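Exo-beta-1,3-galactanase (PDB 5FLW) probably hydrolyses beta-1,3-linked galactans from their ends to release galactose, as a glycoside hydrolase of family 43. Local coordinates at residues 194-199 with 259-264; 85-90 with 163-168. One frame throughout, in Å; residues are numbered along the deposited sequence.

Contact 1: residues 194-199 with 259-264; sequences IKKDGL and EHFLFI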
ATOM      1  N   ILE A 194       7.233  -6.432  -4.888  1.00 15.79           N
ATOM      2  CA  ILE A 194       8.200  -5.943  -5.865  1.00 15.46           C
ATOM      3  C   ILE A 194       8.776  -7.157  -6.588  1.00 17.20           C
ATOM      4  O   ILE A 194       8.564  -8.311  -6.195  1.00 17.31           O
ATOM      5  CB  ILE A 194       9.339  -5.052  -5.279  1.00 16.75           C
ATOM      6  CG1 ILE A 194      10.201  -5.813  -4.255  1.00 21.10           C
ATOM      7  CG2 ILE A 194       8.791  -3.755  -4.679  1.00 17.40           C
ATOM      8  CD1 ILE A 194      11.350  -6.585  -4.832  1.00 25.83           C
ATOM      9  N   LYS A 195       9.485  -6.877  -7.671  1.00 19.51           N
ATOM     10  CA  LYS A 195      10.150  -7.906  -8.463  1.00 17.84           C
ATOM     11  C   LYS A 195      11.596  -7.502  -8.730  1.00 18.96           C
ATOM     12  O   LYS A 195      11.875  -6.347  -9.062  1.00 20.79           O
ATOM     13  CB  LYS A 195       9.456  -8.070  -9.831  1.00 18.17           C
ATOM     14  CG  LYS A 195       9.722  -9.399 -10.580  1.00 20.91           C
ATOM     15  CD  LYS A 195       9.148  -9.319 -11.988  1.00 19.01           C
ATOM     16  CE  LYS A 195       9.211 -10.640 -12.705  1.00 20.77           C
ATOM     17  NZ  LYS A 195       8.483 -10.661 -14.000  1.00 20.04           N
ATOM     18  N   LYS A 196      12.512  -8.457  -8.579  1.00 21.46           N
ATOM     19  CA  LYS A 196      13.916  -8.215  -8.885  1.00 24.08           C
ATOM     20  C   LYS A 196      14.506  -9.462  -9.535  1.00 26.14           C
ATOM     21  O   LYS A 196      14.488 -10.547  -8.937  1.00 23.73           O
ATOM     22  CB  LYS A 196      14.714  -7.861  -7.626  1.00 21.72           C
ATOM     23  CG  LYS A 196      16.168  -7.535  -7.912  1.00 21.72           C
ATOM     24  CD  LYS A 196      16.963  -7.520  -6.618  1.00 23.23           C
ATOM     25  CE  LYS A 196      18.454  -7.449  -6.854  1.00 24.33           C
ATOM     26  NZ  LYS A 196      18.798  -6.298  -7.724  1.00 28.70           N
ATOM     27  N   ASP A 197      15.038  -9.301 -10.745  1.00 22.73           N
ATOM     28  CA  ASP A 197      15.740 -10.384 -11.445  1.00 27.64           C
ATOM     29  C   ASP A 197      14.911 -11.664 -11.466  1.00 28.86           C
ATOM     30  O   ASP A 197      15.389 -12.757 -11.146  1.00 25.55           O
ATOM     31  CB  ASP A 197      17.131 -10.622 -10.866  1.00 25.05           C
ATOM     32  CG  ASP A 197      17.938 -11.614 -11.690  1.00 45.66           C
ATOM     33  OD1 ASP A 197      17.663 -11.744 -12.902  1.00 43.73           O
ATOM     34  OD2 ASP A 197      18.860 -12.275 -11.093  1.00 37.48           O
ATOM     35  N   GLY A 198      13.633 -11.510 -11.834  1.00 26.22           N
ATOM     36  CA  GLY A 198      12.743 -12.639 -12.012  1.00 23.56           C
ATOM     37  C   GLY A 198      12.102 -13.187 -10.750  1.00 26.64           C
ATOM     38  O   GLY A 198      11.282 -14.109 -10.859  1.00 27.55           O
ATOM     39  N   LEU A 199      12.441 -12.673  -9.562  1.00 21.70           N
ATOM     40  CA  LEU A 199      11.895 -13.173  -8.301  1.00 21.01           C
ATOM     41  C   LEU A 199      10.964 -12.114  -7.714  1.00 20.43           C
ATOM     42  O   LEU A 199      11.344 -10.941  -7.618  1.00 20.59           O
ATOM     43  CB  LEU A 199      13.009 -13.467  -7.295  1.00 21.96           C
ATOM     44  CG  LEU A 199      12.616 -14.268  -6.058  1.00 21.38           C
ATOM     45  CD1 LEU A 199      12.325 -15.706  -6.453  1.00 24.45           C
ATOM     46  CD2 LEU A 199      13.687 -14.217  -5.009  1.00 21.83           C
ATOM     47  N   GLU A 259      18.704  -2.002  -7.842  1.00 24.54           N
ATOM     48  CA  GLU A 259      19.633  -2.266  -6.748  1.00 27.37           C
ATOM     49  C   GLU A 259      19.326  -1.475  -5.494  1.00 28.69           C
ATOM     50  O   GLU A 259      19.986  -1.685  -4.470  1.00 27.98           O
ATOM     51  CB  GLU A 259      21.092  -2.020  -7.166  1.00 26.89           C
ATOM     52  CG  GLU A 259      21.598  -2.875  -8.352  1.00 32.24           C
ATOM     53  CD  GLU A 259      21.670  -4.397  -8.050  1.00 48.46           C
ATOM     54  OE1 GLU A 259      21.947  -4.798  -6.878  1.00 61.32           O
ATOM     55  OE2 GLU A 259      21.467  -5.219  -8.999  1.00 65.93           O
ATOM     56  N   HIS A 260      18.341  -0.583  -5.549  1.00 22.88           N
ATOM     57  CA  HIS A 260      17.953   0.245  -4.412  1.00 21.89           C
ATOM     58  C   HIS A 260      16.443   0.216  -4.241  1.00 21.54           C
ATOM     59  O   HIS A 260      15.687   0.305  -5.212  1.00 20.53           O
ATOM     60  CB  HIS A 260      18.421   1.695  -4.538  1.00 24.02           C
ATOM     61  CG  HIS A 260      19.899   1.811  -4.840  1.00 24.72           C
ATOM     62  ND1 HIS A 260      20.401   1.792  -6.134  1.00 31.04           N
ATOM     63  CD2 HIS A 260      20.961   1.913  -4.011  1.00 35.72           C
ATOM     64  CE1 HIS A 260      21.706   1.886  -6.072  1.00 32.78           C
ATOM     65  NE2 HIS A 260      22.062   1.958  -4.803  1.00 43.82           N
ATOM     66  N   PHE A 261      16.015   0.088  -2.993  1.00 22.37           N
ATOM     67  CA  PHE A 261      14.606  -0.037  -2.646  1.00 19.84           C
ATOM     68  C   PHE A 261      14.344   0.821  -1.421  1.00 18.50           C
ATOM     69  O   PHE A 261      15.214   0.967  -0.546  1.00 19.90           O
ATOM     70  CB  PHE A 261      14.227  -1.503  -2.372  1.00 19.30           C
ATOM     71  CG  PHE A 261      14.410  -2.407  -3.563  1.00 22.98           C
ATOM     72  CD1 PHE A 261      15.643  -3.020  -3.812  1.00 22.14           C
ATOM     73  CD2 PHE A 261      13.357  -2.639  -4.437  1.00 20.88           C
ATOM     74  CE1 PHE A 261      15.813  -3.849  -4.919  1.00 23.60           C
ATOM     75  CE2 PHE A 261      13.511  -3.459  -5.536  1.00 22.44           C
ATOM     76  CZ  PHE A 261      14.740  -4.071  -5.787  1.00 23.91           C
ATOM     77  N   LEU A 262      13.134   1.375  -1.369  1.00 16.83           N
ATOM     78  CA  LEU A 262      12.657   2.185  -0.255  1.00 18.42           C
ATOM     79  C   LEU A 262      11.516   1.450   0.445  1.00 14.69           C
ATOM     80  O   LEU A 262      10.606   0.941  -0.219  1.00 15.94           O
ATOM     81  CB  LEU A 262      12.161   3.551  -0.746  1.00 17.76           C
ATOM     82  CG  LEU A 262      11.870   4.561   0.357  1.00 19.54           C
ATOM     83  CD1 LEU A 262      13.154   4.992   1.047  1.00 18.57           C
ATOM     84  CD2 LEU A 262      11.087   5.749  -0.217  1.00 17.41           C
ATOM     85  N   PHE A 263      11.609   1.360   1.776  1.00 14.20           N
ATOM     86  CA  PHE A 263      10.552   0.860   2.652  1.00 14.76           C
ATOM     87  C   PHE A 263       9.855   2.055   3.312  1.00 12.88           C
ATOM     88  O   PHE A 263      10.524   2.927   3.873  1.00 13.19           O
ATOM     89  CB  PHE A 263      11.173  -0.031   3.745  1.00 14.32           C
ATOM     90  CG  PHE A 263      10.258  -0.321   4.936  1.00 17.34           C
ATOM     91  CD1 PHE A 263      10.165   0.579   6.024  1.00 15.73           C
ATOM     92  CD2 PHE A 263       9.516  -1.511   4.988  1.00 15.57           C
ATOM     93  CE1 PHE A 263       9.322   0.304   7.104  1.00 14.95           C
ATOM     94  CE2 PHE A 263       8.683  -1.792   6.072  1.00 15.14           C
ATOM     95  CZ  PHE A 263       8.580  -0.872   7.129  1.00 15.17           C
ATOM     96  N   ILE A 264       8.514   2.066   3.279  1.00 13.40           N
ATOM     97  CA  ILE A 264       7.706   2.981   4.079  1.00 11.60           C
ATOM     98  C   ILE A 264       6.734   2.149   4.919  1.00 11.52           C
ATOM     99  O   ILE A 264       6.054   1.258   4.390  1.00 12.82           O
ATOM    100  CB  ILE A 264       6.989   4.036   3.210  1.00 14.89           C
ATOM    101  CG1 ILE A 264       8.032   5.020   2.641  1.00 16.13           C
ATOM    102  CG2 ILE A 264       5.908   4.768   4.028  1.00 12.61           C
ATOM    103  CD1 ILE A 264       7.515   5.981   1.601  1.00 14.12           C
TER
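Two neighbouring blades of the five-bladed beta-propeller meet here, strand 191-196 of one blade coming up against strand 261-266 of the next. The backbones stay apart, with CA of K196 8.5 Å from CA of E259, and side chains alone bridge the gap. F261 and K196 supply most of the contact surface. The phenyl ring reaches towards 194-199 and is touched at two adjoining carbons: CE2 of F261 lies 3.9 Å from CD1 of I194, and CZ of F261 lies 4.2 Å from CD of K196. Both aliphatic groups reach the ring obliquely, I194 with its CD1 methyl. I283, I285 and P250 from the blade of F261 pack against the same ring, making it part of a buried apolar layer.

K196 has a double role. Its first three side-chain torsions are extended, which carries the methylene chain past the ring, and a bend at chi4 (54°) turns the ammonium group to E259. NZ of K196 lies 3.1 Å from OE2 of E259 in a salt bridge whose hydrogen bond is weak, for the nitrogen stands over the face of the carboxylate. The backbone carbonyl of S258 accepts a stronger hydrogen bond from NZ. E259 starts out away from 194-199, but its chain folds at chi2 (-66°) and brings the acid back at the exposed border of the interface.

Just beyond, K196-L199 form a type I' turn with D197 and G198 at its corners; the bond from K196 N to L199 O measures 2.9 Å. An apolar inter-blade seam bordered by a surface ion pair beside a two-residue beta-hairpin fits the propeller fold of family 43.

Contact 2: residues 85-90 with 163-168; sequences KVLHCP and YRLADD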
ATOM      1  N   LYS A  85      -4.803   2.994  -3.760  1.00  9.93           N
ATOM      2  CA  LYS A  85      -3.753   2.581  -4.678  1.00 11.95           C
ATOM      3  C   LYS A  85      -4.141   3.041  -6.078  1.00 10.79           C
ATOM      4  O   LYS A  85      -5.329   3.097  -6.408  1.00 11.00           O
ATOM      5  CB  LYS A  85      -3.619   1.046  -4.686  1.00 11.21           C
ATOM      6  CG  LYS A  85      -3.295   0.424  -3.315  1.00 12.74           C
ATOM      7  CD  LYS A  85      -1.878   0.819  -2.871  1.00 11.86           C
ATOM      8  CE  LYS A  85      -1.637   0.546  -1.371  1.00 10.41           C
ATOM      9  NZ  LYS A  85      -2.450   1.459  -0.514  1.00 10.39           N
ATOM     10  N   VAL A  86      -3.140   3.345  -6.911  1.00 12.16           N
ATOM     11  CA  VAL A  86      -3.361   3.777  -8.294  1.00 12.06           C
ATOM     12  C   VAL A  86      -2.481   2.956  -9.233  1.00 12.96           C
ATOM     13  O   VAL A  86      -1.313   2.690  -8.928  1.00 14.24           O
ATOM     14  CB  VAL A  86      -3.103   5.302  -8.468  1.00 11.89           C
ATOM     15  CG1 VAL A  86      -3.082   5.747  -9.958  1.00 11.97           C
ATOM     16  CG2 VAL A  86      -4.151   6.109  -7.667  1.00 12.61           C
ATOM     17  N   LEU A  87      -3.039   2.567 -10.386  1.00 12.94           N
ATOM     18  CA  LEU A  87      -2.262   2.001 -11.481  1.00 12.79           C
ATOM     19  C   LEU A  87      -2.606   2.750 -12.762  1.00 14.27           C
ATOM     20  O   LEU A  87      -3.729   3.261 -12.925  1.00 13.38           O
ATOM     21  CB  LEU A  87      -2.558   0.504 -11.721  1.00 15.46           C
ATOM     22  CG  LEU A  87      -2.080  -0.501 -10.660  1.00 15.59           C
ATOM     23  CD1 LEU A  87      -2.577  -1.929 -10.994  1.00 14.03           C
ATOM     24  CD2 LEU A  87      -0.572  -0.481 -10.506  1.00 14.53           C
ATOM     25  N   HIS A  88      -1.622   2.825 -13.669  1.00 15.35           N
ATOM     26  CA  HIS A  88      -1.831   3.365 -15.009  1.00 16.01           C
ATOM     27  C   HIS A  88      -2.124   2.189 -15.947  1.00 20.18           C
ATOM     28  O   HIS A  88      -1.309   1.259 -16.056  1.00 16.36           O
ATOM     29  CB  HIS A  88      -0.603   4.171 -15.461  1.00 17.71           C
ATOM     30  CG  HIS A  88      -0.808   4.944 -16.735  1.00 25.76           C
ATOM     31  ND1 HIS A  88       0.235   5.297 -17.566  1.00 40.07           N
ATOM     32  CD2 HIS A  88      -1.927   5.442 -17.311  1.00 20.21           C
ATOM     33  CE1 HIS A  88      -0.232   5.991 -18.589  1.00 43.19           C
ATOM     34  NE2 HIS A  88      -1.544   6.066 -18.477  1.00 25.35           N
ATOM     35  N   CYS A  89      -3.303   2.226 -16.606  1.00 14.14           N
ATOM     36  CA  CYS A  89      -3.778   1.096 -17.411  1.00 13.71           C
ATOM     37  C   CYS A  89      -3.175   1.150 -18.811  1.00 16.01           C
ATOM     38  O   CYS A  89      -3.473   2.086 -19.566  1.00 17.15           O
ATOM     39  CB  CYS A  89      -5.293   1.125 -17.533  1.00 13.27           C
ATOM     40  SG  CYS A  89      -5.921  -0.202 -18.566  1.00 16.40           S
ATOM     41  N   PRO A  90      -2.365   0.168 -19.214  1.00 19.55           N
ATOM     42  CA  PRO A  90      -1.745   0.259 -20.552  1.00 21.32           C
ATOM     43  C   PRO A  90      -2.749   0.266 -21.695  1.00 18.90           C
ATOM     44  O   PRO A  90      -2.575   1.012 -22.675  1.00 21.63           O
ATOM     45  CB  PRO A  90      -0.830  -0.968 -20.594  1.00 19.13           C
ATOM     46  CG  PRO A  90      -0.598  -1.313 -19.157  1.00 19.88           C
ATOM     47  CD  PRO A  90      -1.868  -0.991 -18.450  1.00 17.27           C
ATOM     48  N   TYR A 163      -5.013 -10.944  -7.081  1.00 13.93           N
ATOM     49  CA  TYR A 163      -6.064 -10.953  -8.089  1.00 12.67           C
ATOM     50  C   TYR A 163      -5.551 -10.286  -9.361  1.00 14.21           C
ATOM     51  O   TYR A 163      -5.003  -9.179  -9.298  1.00 14.20           O
ATOM     52  CB  TYR A 163      -7.248 -10.132  -7.598  1.00 13.00           C
ATOM     53  CG  TYR A 163      -8.086 -10.741  -6.502  1.00 13.44           C
ATOM     54  CD1 TYR A 163      -8.610 -12.040  -6.622  1.00 13.38           C
ATOM     55  CD2 TYR A 163      -8.426  -9.987  -5.373  1.00 11.68           C
ATOM     56  CE1 TYR A 163      -9.426 -12.574  -5.614  1.00 14.24           C
ATOM     57  CE2 TYR A 163      -9.220 -10.514  -4.369  1.00  9.93           C
ATOM     58  CZ  TYR A 163      -9.723 -11.792  -4.497  1.00 11.43           C
ATOM     59  OH  TYR A 163     -10.505 -12.304  -3.502  1.00 12.43           O
ATOM     60  N   ARG A 164      -5.753 -10.928 -10.510  1.00 13.25           N
ATOM     61  CA  ARG A 164      -5.383 -10.314 -11.779  1.00 13.85           C
ATOM     62  C   ARG A 164      -6.538  -9.453 -12.292  1.00 16.11           C
ATOM     63  O   ARG A 164      -7.695  -9.880 -12.267  1.00 15.25           O
ATOM     64  CB  ARG A 164      -4.973 -11.349 -12.826  1.00 16.46           C
ATOM     65  CG  ARG A 164      -4.454 -10.743 -14.142  1.00 18.14           C
ATOM     66  CD  ARG A 164      -3.773 -11.773 -15.019  1.00 20.87           C
ATOM     67  NE  ARG A 164      -4.636 -12.935 -15.274  1.00 31.15           N
ATOM     68  CZ  ARG A 164      -5.413 -13.096 -16.348  1.00 40.52           C
ATOM     69  NH1 ARG A 164      -5.437 -12.165 -17.299  1.00 41.97           N
ATOM     70  NH2 ARG A 164      -6.155 -14.202 -16.489  1.00 23.94           N
ATOM     71  N   LEU A 165      -6.206  -8.249 -12.759  1.00 12.96           N
ATOM     72  CA  LEU A 165      -7.198  -7.327 -13.283  1.00 14.12           C
ATOM     73  C   LEU A 165      -7.476  -7.623 -14.755  1.00 17.01           C
ATOM     74  O   LEU A 165      -6.602  -8.106 -15.497  1.00 14.93           O
ATOM     75  CB  LEU A 165      -6.667  -5.895 -13.179  1.00 15.15           C
ATOM     76  CG  LEU A 165      -6.450  -5.377 -11.754  1.00 14.60           C
ATOM     77  CD1 LEU A 165      -5.502  -4.162 -11.729  1.00 16.32           C
ATOM     78  CD2 LEU A 165      -7.789  -5.006 -11.136  1.00 15.09           C
ATOM     79  N   ALA A 166      -8.693  -7.268 -15.181  1.00 15.39           N
ATOM     80  CA  ALA A 166      -9.025  -7.209 -16.596  1.00 12.66           C
ATOM     81  C   ALA A 166      -8.099  -6.210 -17.291  1.00 14.69           C
ATOM     82  O   ALA A 166      -7.456  -5.363 -16.649  1.00 13.98           O
ATOM     83  CB  ALA A 166     -10.471  -6.739 -16.754  1.00 13.74           C
ATOM     84  N   ASP A 167      -8.026  -6.312 -18.625  1.00 15.67           N
ATOM     85  CA  ASP A 167      -7.138  -5.435 -19.392  1.00 14.55           C
ATOM     86  C   ASP A 167      -7.474  -3.962 -19.228  1.00 17.64           C
ATOM     87  O   ASP A 167      -6.594  -3.116 -19.402  1.00 20.79           O
ATOM     88  CB  ASP A 167      -7.184  -5.755 -20.886  1.00 17.79           C
ATOM     89  CG  ASP A 167      -6.511  -7.064 -21.235  1.00 21.88           C
ATOM     90  OD1 ASP A 167      -5.738  -7.598 -20.401  1.00 23.93           O
ATOM     91  OD2 ASP A 167      -6.792  -7.570 -22.347  1.00 25.04           O
ATOM     92  N   ASP A 168      -8.737  -3.621 -18.983  1.00 15.27           N
ATOM     93  CA  ASP A 168      -9.073  -2.223 -18.735  1.00 14.78           C
ATOM     94  C   ASP A 168      -8.873  -1.817 -17.271  1.00 14.76           C
ATOM     95  O   ASP A 168      -9.205  -0.684 -16.904  1.00 13.77           O
ATOM     96  CB  ASP A 168     -10.494  -1.912 -19.212  1.00 15.30           C
ATOM     97  CG  ASP A 168     -11.559  -2.680 -18.440  1.00 17.55           C
ATOM     98  OD1 ASP A 168     -11.238  -3.352 -17.443  1.00 14.48           O
ATOM     99  OD2 ASP A 168     -12.749  -2.598 -18.836  1.00 19.17           O
TER
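L87 overlaps L165 methyl against methyl, CD1 of L87 lying 3.8 Å from CD1 of L165, with the two side chains inclined to each other. Both leucines point across toward the opposing segment. V141 and Y169 also press on L87, so the leucine pair belongs to a larger buried apolar patch.

The residues come from adjacent blades of the family 43 propeller: 85-88 is the end of the first strand of one four-stranded antiparallel sheet, while 163-165 finishes the third strand of the next. Past these ends both chains turn into loops, and there the contact changes character.

C89 directs its thiol at the backbone of the 166-168 loop. SG of C89 lies opposite its own backbone N across the CA–CB bond (chi1 178°) and comes within 3.1 Å of O of D167; the carbon of the next carbonyl, C of D168, is 3.6 Å from the same sulfur. The oxygen of D167 lies nearly in line with the CB–SG bond, beyond the sulfur, a direction in which an S–H bond would not point, so this is a close sulfur–oxygen approach. Y169 packs on C89 as well as on L87, continuing the apolar surface up to the thiol. D168 starts out away from 85-90, and its OD1 accepts a hydrogen bond from the backbone N of L170, in the chain just after the D167 carbonyl.

Both contacts are seams between consecutive blades of one propeller, yet they share no strand or sheet. Contact 2 comes first along the chain and joins the sheets formed by 80-129 and 139-179; contact 1 follows, joining those formed by 191-232 and 244-291. The two are in series, so each seam is closed by its own part of the sequence. The centres of contacts 1 and 2 are about 20 Å apart, and the nearest atoms of contacts 1 and 2 about 10 Å apart, without touching. Each contact's centre lies about 15 Å from the centre of the chain. In both, apolar side chains join neighbouring blades, with a salt bridge added in contact 1 and a sulfur–carbonyl approach in contact 2.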